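Local atomic coordinates of outer membrane protein YopM (PDB entry 1G9U), a protein that probably acts as a secreted bacterial effector that alters host cell physiology and promotes survival of Yersinia pestis in host tissues. Residues 42-47 against 64-69; 91-96 against 111-116; 97-102 against 117-122. All blocks are in the same frame, centred on the assembly; numbering follows the deposited sequence.

Contact 1 (42-47 against 64-69); sequences AWSEWE and RLRDCL. With HG (mercury (II) ion), chain M.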
loop_
_atom_site.group_PDB
_atom_site.type_symbol
_atom_site.label_atom_id
_atom_site.label_comp_id
_atom_site.label_asym_id
_atom_site.label_seq_id
_atom_site.Cartn_x
_atom_site.Cartn_y
_atom_site.Cartn_z
ATOM N N ALA A 42 17.066 37.301 -34.061
ATOM C CA ALA A 42 17.844 36.297 -33.367
ATOM C C ALA A 42 16.871 35.257 -32.816
ATOM O O ALA A 42 17.063 34.045 -32.880
ATOM C CB ALA A 42 18.629 36.864 -32.185
ATOM N N TRP A 43 15.770 35.758 -32.260
ATOM C CA TRP A 43 14.798 34.762 -31.769
ATOM C C TRP A 43 14.139 33.953 -32.866
ATOM O O TRP A 43 13.849 32.738 -32.736
ATOM C CB TRP A 43 13.783 35.525 -30.897
ATOM C CG TRP A 43 14.548 36.077 -29.711
ATOM C CD1 TRP A 43 15.764 35.652 -29.251
ATOM C CD2 TRP A 43 14.140 37.140 -28.866
ATOM N NE1 TRP A 43 16.134 36.391 -28.161
ATOM C CE2 TRP A 43 15.156 37.304 -27.904
ATOM C CE3 TRP A 43 13.001 37.951 -28.843
ATOM C CZ2 TRP A 43 15.055 38.275 -26.908
ATOM C CZ3 TRP A 43 12.904 38.928 -27.844
ATOM C CH2 TRP A 43 13.927 39.078 -26.899
ATOM N N SER A 44 13.912 34.548 -34.052
ATOM C CA SER A 44 13.366 33.638 -35.079
ATOM C C SER A 44 14.437 32.669 -35.557
ATOM O O SER A 44 14.083 31.514 -35.745
ATOM C CB SER A 44 12.702 34.395 -36.214
ATOM O OG SER A 44 11.656 35.195 -35.677
ATOM N N GLU A 45 15.706 32.986 -35.702
ATOM C CA GLU A 45 16.767 32.047 -36.032
ATOM C C GLU A 45 16.717 30.880 -35.038
ATOM O O GLU A 45 16.593 29.699 -35.414
ATOM C CB GLU A 45 18.117 32.768 -36.050
ATOM C CG GLU A 45 19.163 32.386 -35.041
ATOM C CD GLU A 45 19.987 33.239 -34.117
ATOM O OE1 GLU A 45 19.965 33.051 -32.859
ATOM O OE2 GLU A 45 20.791 34.111 -34.559
ATOM N N TRP A 46 16.782 31.134 -33.727
ATOM C CA TRP A 46 16.813 30.049 -32.750
ATOM C C TRP A 46 15.588 29.152 -32.861
ATOM O O TRP A 46 15.600 27.926 -32.804
ATOM C CB TRP A 46 16.880 30.681 -31.361
ATOM C CG TRP A 46 16.663 29.773 -30.193
ATOM C CD1 TRP A 46 17.550 28.897 -29.638
ATOM C CD2 TRP A 46 15.452 29.650 -29.420
ATOM N NE1 TRP A 46 16.986 28.236 -28.569
ATOM C CE2 TRP A 46 15.691 28.687 -28.420
ATOM C CE3 TRP A 46 14.194 30.268 -29.490
ATOM C CZ2 TRP A 46 14.712 28.337 -27.499
ATOM C CZ3 TRP A 46 13.230 29.912 -28.563
ATOM C CH2 TRP A 46 13.494 28.952 -27.577
ATOM N N GLU A 47 14.439 29.796 -33.029
ATOM C CA GLU A 47 13.228 29.009 -33.172
ATOM C C GLU A 47 13.294 28.065 -34.368
ATOM O O GLU A 47 12.852 26.910 -34.354
ATOM C CB GLU A 47 12.037 29.957 -33.314
ATOM C CG GLU A 47 10.724 29.257 -33.605
ATOM C CD GLU A 47 9.728 30.203 -34.254
ATOM O OE1 GLU A 47 9.224 29.840 -35.341
ATOM O OE2 GLU A 47 9.457 31.290 -33.700
ATOM N N ARG A 64 6.885 34.650 -25.882
ATOM C CA ARG A 64 7.075 35.222 -24.543
ATOM C C ARG A 64 8.232 36.193 -24.516
ATOM O O ARG A 64 8.137 37.227 -23.880
ATOM C CB ARG A 64 7.286 34.147 -23.474
ATOM C CG ARG A 64 6.120 33.182 -23.366
ATOM C CD ARG A 64 6.073 32.369 -22.100
ATOM N NE ARG A 64 4.840 31.600 -22.015
ATOM C CZ ARG A 64 4.634 30.467 -21.373
ATOM N NH1 ARG A 64 5.563 29.851 -20.661
ATOM N NH2 ARG A 64 3.415 29.945 -21.448
ATOM N N LEU A 65 9.287 35.866 -25.243
ATOM C CA LEU A 65 10.391 36.814 -25.333
ATOM C C LEU A 65 9.880 38.112 -25.952
ATOM O O LEU A 65 10.229 39.188 -25.459
ATOM C CB LEU A 65 11.530 36.266 -26.185
ATOM C CG LEU A 65 12.279 35.099 -25.541
ATOM C CD1 LEU A 65 12.719 34.060 -26.552
ATOM C CD2 LEU A 65 13.482 35.664 -24.801
ATOM N N ARG A 66 9.055 37.969 -26.996
ATOM C CA ARG A 66 8.604 39.169 -27.697
ATOM C C ARG A 66 7.786 40.083 -26.799
ATOM O O ARG A 66 8.076 41.268 -26.645
ATOM C CB ARG A 66 7.784 38.874 -28.949
ATOM C CG ARG A 66 8.473 37.978 -29.949
ATOM C CD ARG A 66 7.755 37.980 -31.305
ATOM N NE ARG A 66 8.739 37.656 -32.295
ATOM C CZ ARG A 66 9.332 37.924 -33.423
ATOM N NH1 ARG A 66 8.983 38.945 -34.201
ATOM N NH2 ARG A 66 10.338 37.108 -33.805
ATOM N N ASP A 67 6.752 39.478 -26.224
ATOM C CA ASP A 67 5.908 40.312 -25.381
ATOM C C ASP A 67 6.741 40.792 -24.213
ATOM O O ASP A 67 6.581 41.899 -23.708
ATOM C CB ASP A 67 4.687 39.521 -24.896
ATOM C CG ASP A 67 4.733 39.466 -23.374
ATOM O OD1 ASP A 67 5.541 38.653 -22.865
ATOM O OD2 ASP A 67 4.016 40.284 -22.768
ATOM N N CYS A 68 7.667 39.912 -23.770
ATOM C CA CYS A 68 8.454 40.402 -22.653
ATOM C C CYS A 68 9.286 41.629 -23.044
ATOM O O CYS A 68 9.365 42.531 -22.215
ATOM C CB CYS A 68 9.425 39.373 -22.059
ATOM S SG CYS A 68 10.336 40.144 -20.682
ATOM N N LEU A 69 9.918 41.616 -24.212
ATOM C CA LEU A 69 10.727 42.726 -24.686
ATOM C C LEU A 69 9.778 43.884 -25.010
ATOM O O LEU A 69 10.126 45.025 -24.767
ATOM C CB LEU A 69 11.458 42.472 -26.002
ATOM C CG LEU A 69 12.454 43.522 -26.468
ATOM C CD1 LEU A 69 13.421 43.907 -25.361
ATOM C CD2 LEU A 69 13.282 43.036 -27.652
HETATM HG HG HG M . 11.798 41.851 -20.687
#

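Contact 2 (91-96 against 111-116); sequences PHLESL and QSLKSL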
loop_
_atom_site.group_PDB
_atom_site.type_symbol
_atom_site.label_atom_id
_atom_site.label_comp_id
_atom_site.label_asym_id
_atom_site.label_seq_id
_atom_site.Cartn_x
_atom_site.Cartn_y
_atom_site.Cartn_z
ATOM N N PRO A 91 17.546 42.500 -22.470
ATOM C CA PRO A 91 18.426 43.141 -21.471
ATOM C C PRO A 91 17.534 43.686 -20.352
ATOM O O PRO A 91 16.315 43.771 -20.569
ATOM C CB PRO A 91 19.127 44.209 -22.289
ATOM C CG PRO A 91 18.852 43.884 -23.725
ATOM C CD PRO A 91 17.488 43.231 -23.739
ATOM N N HIS A 92 18.156 43.998 -19.230
ATOM C CA HIS A 92 17.510 44.519 -18.036
ATOM C C HIS A 92 16.456 43.565 -17.510
ATOM O O HIS A 92 15.526 43.985 -16.801
ATOM C CB HIS A 92 16.815 45.872 -18.201
ATOM C CG HIS A 92 17.324 46.791 -19.260
ATOM N ND1 HIS A 92 16.514 47.330 -20.250
ATOM C CD2 HIS A 92 18.567 47.293 -19.490
ATOM C CE1 HIS A 92 17.224 48.108 -21.052
ATOM N NE2 HIS A 92 18.473 48.090 -20.609
ATOM N N LEU A 93 16.491 42.265 -17.839
ATOM C CA LEU A 93 15.351 41.609 -17.138
ATOM C C LEU A 93 15.853 41.378 -15.703
ATOM O O LEU A 93 17.068 41.483 -15.467
ATOM C CB LEU A 93 14.724 40.466 -17.867
ATOM C CG LEU A 93 15.371 39.198 -18.364
ATOM C CD1 LEU A 93 16.750 38.979 -17.780
ATOM C CD2 LEU A 93 14.486 37.999 -18.029
ATOM N N GLU A 94 14.945 41.174 -14.739
ATOM C CA GLU A 94 15.415 41.012 -13.376
ATOM C C GLU A 94 15.342 39.555 -12.929
ATOM O O GLU A 94 16.200 39.126 -12.172
ATOM C CB GLU A 94 14.653 41.883 -12.386
ATOM C CG GLU A 94 15.696 42.644 -11.551
ATOM C CD GLU A 94 15.526 44.151 -11.670
ATOM O OE1 GLU A 94 14.342 44.548 -11.564
ATOM O OE2 GLU A 94 16.558 44.837 -11.838
ATOM N N SER A 95 14.343 38.905 -13.470
ATOM C CA SER A 95 14.069 37.511 -13.229
ATOM C C SER A 95 13.829 36.693 -14.499
ATOM O O SER A 95 13.021 36.976 -15.393
ATOM C CB SER A 95 12.835 37.470 -12.306
ATOM O OG SER A 95 12.265 36.181 -12.221
ATOM N N LEU A 96 14.536 35.575 -14.534
ATOM C CA LEU A 96 14.388 34.538 -15.535
ATOM C C LEU A 96 13.798 33.278 -14.889
ATOM O O LEU A 96 14.405 32.683 -13.998
ATOM C CB LEU A 96 15.730 34.193 -16.201
ATOM C CG LEU A 96 15.705 33.013 -17.169
ATOM C CD1 LEU A 96 14.802 33.234 -18.378
ATOM C CD2 LEU A 96 17.128 32.753 -17.629
ATOM N N GLN A 111 23.143 41.453 -16.312
ATOM C CA GLN A 111 23.767 41.911 -15.080
ATOM C C GLN A 111 22.784 42.639 -14.159
ATOM O O GLN A 111 23.099 43.028 -13.027
ATOM C CB GLN A 111 24.927 42.849 -15.427
ATOM C CG GLN A 111 26.074 42.102 -16.088
ATOM C CD GLN A 111 27.257 42.004 -15.140
ATOM O OE1 GLN A 111 27.666 43.023 -14.581
ATOM N NE2 GLN A 111 27.739 40.780 -14.981
ATOM N N SER A 112 21.567 42.826 -14.664
ATOM C CA SER A 112 20.465 43.361 -13.898
ATOM C C SER A 112 19.806 42.198 -13.153
ATOM O O SER A 112 18.952 42.419 -12.302
ATOM C CB SER A 112 19.457 43.963 -14.888
ATOM O OG SER A 112 19.248 42.994 -15.916
ATOM N N LEU A 113 20.173 40.964 -13.521
ATOM C CA LEU A 113 19.486 39.808 -12.947
ATOM C C LEU A 113 19.608 39.632 -11.431
ATOM O O LEU A 113 20.621 39.539 -10.711
ATOM C CB LEU A 113 19.883 38.495 -13.676
ATOM C CG LEU A 113 18.702 37.502 -13.643
ATOM C CD1 LEU A 113 17.705 37.956 -14.686
ATOM C CD2 LEU A 113 19.123 36.055 -13.815
ATOM N N LYS A 114 18.376 39.558 -10.895
ATOM C CA LYS A 114 18.240 39.367 -9.454
ATOM C C LYS A 114 17.684 37.988 -9.120
ATOM O O LYS A 114 17.956 37.461 -8.032
ATOM C CB LYS A 114 17.447 40.535 -8.868
ATOM C CG LYS A 114 18.355 41.771 -8.732
ATOM C CD LYS A 114 17.502 43.027 -8.785
ATOM C CE LYS A 114 18.299 44.228 -9.269
ATOM N NZ LYS A 114 18.213 45.351 -8.289
ATOM N N SER A 115 16.975 37.339 -10.038
ATOM C CA SER A 115 16.464 35.995 -9.782
ATOM C C SER A 115 16.653 35.001 -10.919
ATOM O O SER A 115 16.349 35.188 -12.092
ATOM C CB SER A 115 15.001 36.084 -9.311
ATOM O OG SER A 115 14.349 34.934 -9.823
ATOM N N LEU A 116 17.255 33.843 -10.586
ATOM C CA LEU A 116 17.536 32.816 -11.590
ATOM C C LEU A 116 16.949 31.482 -11.114
ATOM O O LEU A 116 17.453 30.896 -10.163
ATOM C CB LEU A 116 19.037 32.668 -11.824
ATOM C CG LEU A 116 19.479 31.584 -12.810
ATOM C CD1 LEU A 116 18.916 31.876 -14.207
ATOM C CD2 LEU A 116 20.987 31.455 -12.773
#

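Contact 3 (97-102 against 117-122); sequences VASCNS and LVDNNN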
loop_
_atom_site.group_PDB
_atom_site.type_symbol
_atom_site.label_atom_id
_atom_site.label_comp_id
_atom_site.label_asym_id
_atom_site.label_seq_id
_atom_site.Cartn_x
_atom_site.Cartn_y
_atom_site.Cartn_z
ATOM N N VAL A 97 12.628 32.878 -15.344
ATOM C CA VAL A 97 11.994 31.621 -14.977
ATOM C C VAL A 97 12.058 30.715 -16.207
ATOM O O VAL A 97 11.234 30.883 -17.113
ATOM C CB VAL A 97 10.568 31.839 -14.439
ATOM C CG1 VAL A 97 9.943 30.573 -13.865
ATOM C CG2 VAL A 97 10.650 32.858 -13.297
ATOM N N ALA A 98 13.009 29.787 -16.249
ATOM C CA ALA A 98 13.196 28.840 -17.347
ATOM C C ALA A 98 13.314 27.416 -16.837
ATOM O O ALA A 98 14.127 26.562 -17.227
ATOM C CB ALA A 98 14.460 29.197 -18.152
ATOM N N SER A 99 12.503 27.041 -15.853
ATOM C CA SER A 99 12.699 25.682 -15.316
ATOM C C SER A 99 11.888 24.641 -16.060
ATOM O O SER A 99 10.914 24.949 -16.751
ATOM C CB SER A 99 12.385 25.687 -13.822
ATOM O OG SER A 99 11.197 26.414 -13.587
ATOM N N CYS A 100 12.324 23.382 -15.927
ATOM C CA CYS A 100 11.606 22.344 -16.662
ATOM C C CYS A 100 11.770 22.547 -18.169
ATOM O O CYS A 100 10.845 22.693 -18.953
ATOM C CB CYS A 100 10.114 22.305 -16.344
ATOM S SG CYS A 100 9.778 22.041 -14.589
ATOM N N ASN A 101 13.037 22.542 -18.534
ATOM C CA ASN A 101 13.446 22.528 -19.918
ATOM C C ASN A 101 14.531 21.463 -20.026
ATOM O O ASN A 101 14.555 20.487 -19.271
ATOM C CB ASN A 101 13.939 23.920 -20.346
ATOM C CG ASN A 101 12.722 24.774 -20.658
ATOM O OD1 ASN A 101 11.949 24.342 -21.514
ATOM N ND2 ASN A 101 12.567 25.915 -19.996
ATOM N N SER A 102 15.468 21.652 -20.931
ATOM C CA SER A 102 16.498 20.658 -21.126
ATOM C C SER A 102 17.836 21.334 -21.300
ATOM O O SER A 102 18.608 20.913 -22.158
ATOM C CB SER A 102 16.209 19.928 -22.454
ATOM O OG SER A 102 15.122 19.033 -22.261
ATOM N N LEU A 117 15.874 31.080 -11.754
ATOM C CA LEU A 117 15.109 29.885 -11.546
ATOM C C LEU A 117 15.246 28.964 -12.751
ATOM O O LEU A 117 14.466 29.090 -13.694
ATOM C CB LEU A 117 13.621 30.198 -11.329
ATOM C CG LEU A 117 13.239 30.284 -9.841
ATOM C CD1 LEU A 117 13.395 31.705 -9.342
ATOM C CD2 LEU A 117 11.827 29.779 -9.608
ATOM N N VAL A 118 16.225 28.067 -12.712
ATOM C CA VAL A 118 16.421 27.128 -13.810
ATOM C C VAL A 118 16.416 25.702 -13.278
ATOM O O VAL A 118 17.107 24.781 -13.715
ATOM C CB VAL A 118 17.720 27.452 -14.587
ATOM C CG1 VAL A 118 17.574 28.738 -15.386
ATOM C CG2 VAL A 118 18.853 27.584 -13.597
ATOM N N ASP A 119 15.590 25.454 -12.268
ATOM C CA ASP A 119 15.524 24.092 -11.727
ATOM C C ASP A 119 14.945 23.198 -12.809
ATOM O O ASP A 119 14.303 23.673 -13.746
ATOM C CB ASP A 119 14.651 24.026 -10.483
ATOM C CG ASP A 119 13.327 24.710 -10.815
ATOM O OD1 ASP A 119 13.373 25.898 -11.215
ATOM O OD2 ASP A 119 12.245 24.097 -10.696
ATOM N N ASN A 120 15.220 21.910 -12.658
ATOM C CA ASN A 120 14.726 20.908 -13.588
ATOM C C ASN A 120 15.254 21.092 -15.006
ATOM O O ASN A 120 14.444 21.234 -15.932
ATOM C CB ASN A 120 13.186 20.961 -13.592
ATOM C CG ASN A 120 12.672 20.273 -12.321
ATOM O OD1 ASN A 120 12.745 19.037 -12.273
ATOM N ND2 ASN A 120 12.204 21.058 -11.343
ATOM N N ASN A 121 16.576 21.106 -15.116
ATOM C CA ASN A 121 17.239 21.191 -16.415
ATOM C C ASN A 121 18.335 20.137 -16.412
ATOM O O ASN A 121 18.396 19.293 -15.519
ATOM C CB ASN A 121 17.735 22.626 -16.704
ATOM C CG ASN A 121 16.588 23.456 -17.273
ATOM O OD1 ASN A 121 16.128 23.252 -18.397
ATOM N ND2 ASN A 121 15.993 24.379 -16.529
ATOM N N ASN A 122 19.255 20.179 -17.348
ATOM C CA ASN A 122 20.391 19.272 -17.349
ATOM C C ASN A 122 21.721 19.988 -17.206
ATOM O O ASN A 122 22.757 19.607 -17.735
ATOM C CB ASN A 122 20.314 18.451 -18.636
ATOM C CG ASN A 122 18.994 17.691 -18.669
ATOM O OD1 ASN A 122 18.488 17.455 -19.758
ATOM N ND2 ASN A 122 18.459 17.351 -17.511
#

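Contact 1 (42-47 against 64-69)
In the N-terminal helical hairpin formed by helices 36-48 and 58-71, Trp43 and Leu65 make the central contact between two antiparallel helices. The axes of the short segments run at 167° to each other and come no closer than 11.5 Å, a wide separation that the indole spans. Trp43 sends its CG out beside the backbone N, opposite the carbonyl carbon (chi1 -64°), which lays the ring against the facing helix. Leu65 CB sits over one face of the six-membered ring, 3.5 Å from its centroid in a CH-pi contact, while Leu65 CD2 lies 3.7 Å from Trp43 CZ2. At the far end of the indole, Trp43 CH2 meets Leu69 CD2 at 4.1 Å. The polar corner is held by a bond from Trp43 NE1 to Glu88 O. Nearer the surface, Arg66 NH2 lies 3.0 Å from Ser44 OG, which is hydrogen-bonded to Tyr40 O and sits at the guanidinium edge; Tyr40 also forms a cation-pi pair with Arg66. One turn from Leu65, Cys68 SG binds a mercury ion at 2.2 Å. Since Leu65 also packs on Leu76 of strand 75-77, the arrangement is that of a helical hairpin capping the first strand of a leucine-rich-repeat solenoid.

Contact 2 (91-96 against 111-116)
Lys114 lies alongside Glu94 where successive leucine-rich repeats enter their short parallel strands, both side chains pointing the same way. Lys114 CB starts 3.8 Å from the carbonyl oxygen Glu94 O, and CG then passes Glu94 CG. The next atom, Lys114 CD, packs at 3.3 Å on Glu94 CG. Lys114 CE reaches Glu94 OE2 at 3.2 Å, but the chain bends at its last torsion (chi4 -125°) and leaves NZ 3.9 Å from Glu94 OE2, a long salt bridge. Beside this pair the backbone makes a tighter grip. Glu94 O accepts from Lys114 N at 2.6 Å and from Ser115 N at 2.9 Å, so that one oxygen holds two consecutive amides. Leu96 N returns a bond to Ser115 O at 3.1 Å. At the start of the segments, Ser112 OG is tucked between its own backbone N and carbonyl carbon and donates to Leu93 O at 2.7 Å. Leu93 and Leu113 pack side by side through their CD1 atoms on the core side, and Leu96 CD2 lies beside Leu116 CD1; Ser95 and Ser115 occupy the other face, where Ser115 OG makes a weak bond to Ser95 OG, which is itself hydrogen-bonded to Glu75 OE2. The chemistry implies that backbone bonds and leucine packing hold the repeats in register, with the long, partly exposed ion pair probably adding only a modest attraction.

Contact 3 (97-102 against 117-122)
Asn101 and Asn121 belong to an asparagine ladder, the run of side-chain-to-backbone hydrogen bonds characteristic of leucine-rich repeats, here joining the turns that follow strands 95-97 and 115-117. The two segments run almost parallel, their end-to-end directions 4° apart, and each Asn fills the consensus position of its repeat. The last bridge of the strands pairs Val97 with Leu117, and Ala98 N donates to Leu117 O at 3.0 Å. Beyond it the backbones leave the sheet, and the amide of Asn121 takes over. With chi1 at -83° the amide folds back along its own backbone and brings ND2 to two carbonyls. One is Ala98 O of the preceding repeat, 3.0 Å from Asn121 ND2 and close to the amide plane. The other is Val118 O of its own repeat, 3.1 Å from Asn121 ND2, with the donor well above the carbonyl plane. Both N-H groups of this buried amide are thus used, while its OD1 accepts from Leu103 N. Asn101 acts in the same way one step earlier, reaching Leu78 O and Leu83 N. A main-chain bond continues round the bend, from Asn101 N to Asn120 O at 3.2 Å. Cys100 and Asn120 both take positive phi, turning the chain at equivalent points, and Cys100 SG packs 3.7 Å from Asn120 CB. At the far end Asn122 OD1 accepts a bond from Asn358 ND2 of a second subunit. Within 117-122, Asn120 ND2 donates at 3.1 Å to Asp119 OD2, on its anti side and 31° out of the carboxylate plane.

From the N terminus, contact 1 comes first: it closes the helical hairpin over the 16 residues between its segments and is complete before either repeat contact begins. The chain then passes through strand 75-77, on which residues of contacts 1 and 2 both pack. Contacts 2 and 3 cross, their segments alternating along the chain, because 91-96 runs directly into 97-102 and 111-116 into 117-122; together they lay one coil of the solenoid on the next. Their centres lie about 15 Å apart, and a probable hydrogen bond from Leu117 N to Leu96 O (3.1 Å) makes them continuous. Contact 1 touches neither, its centre about 17 Å from that of contact 2.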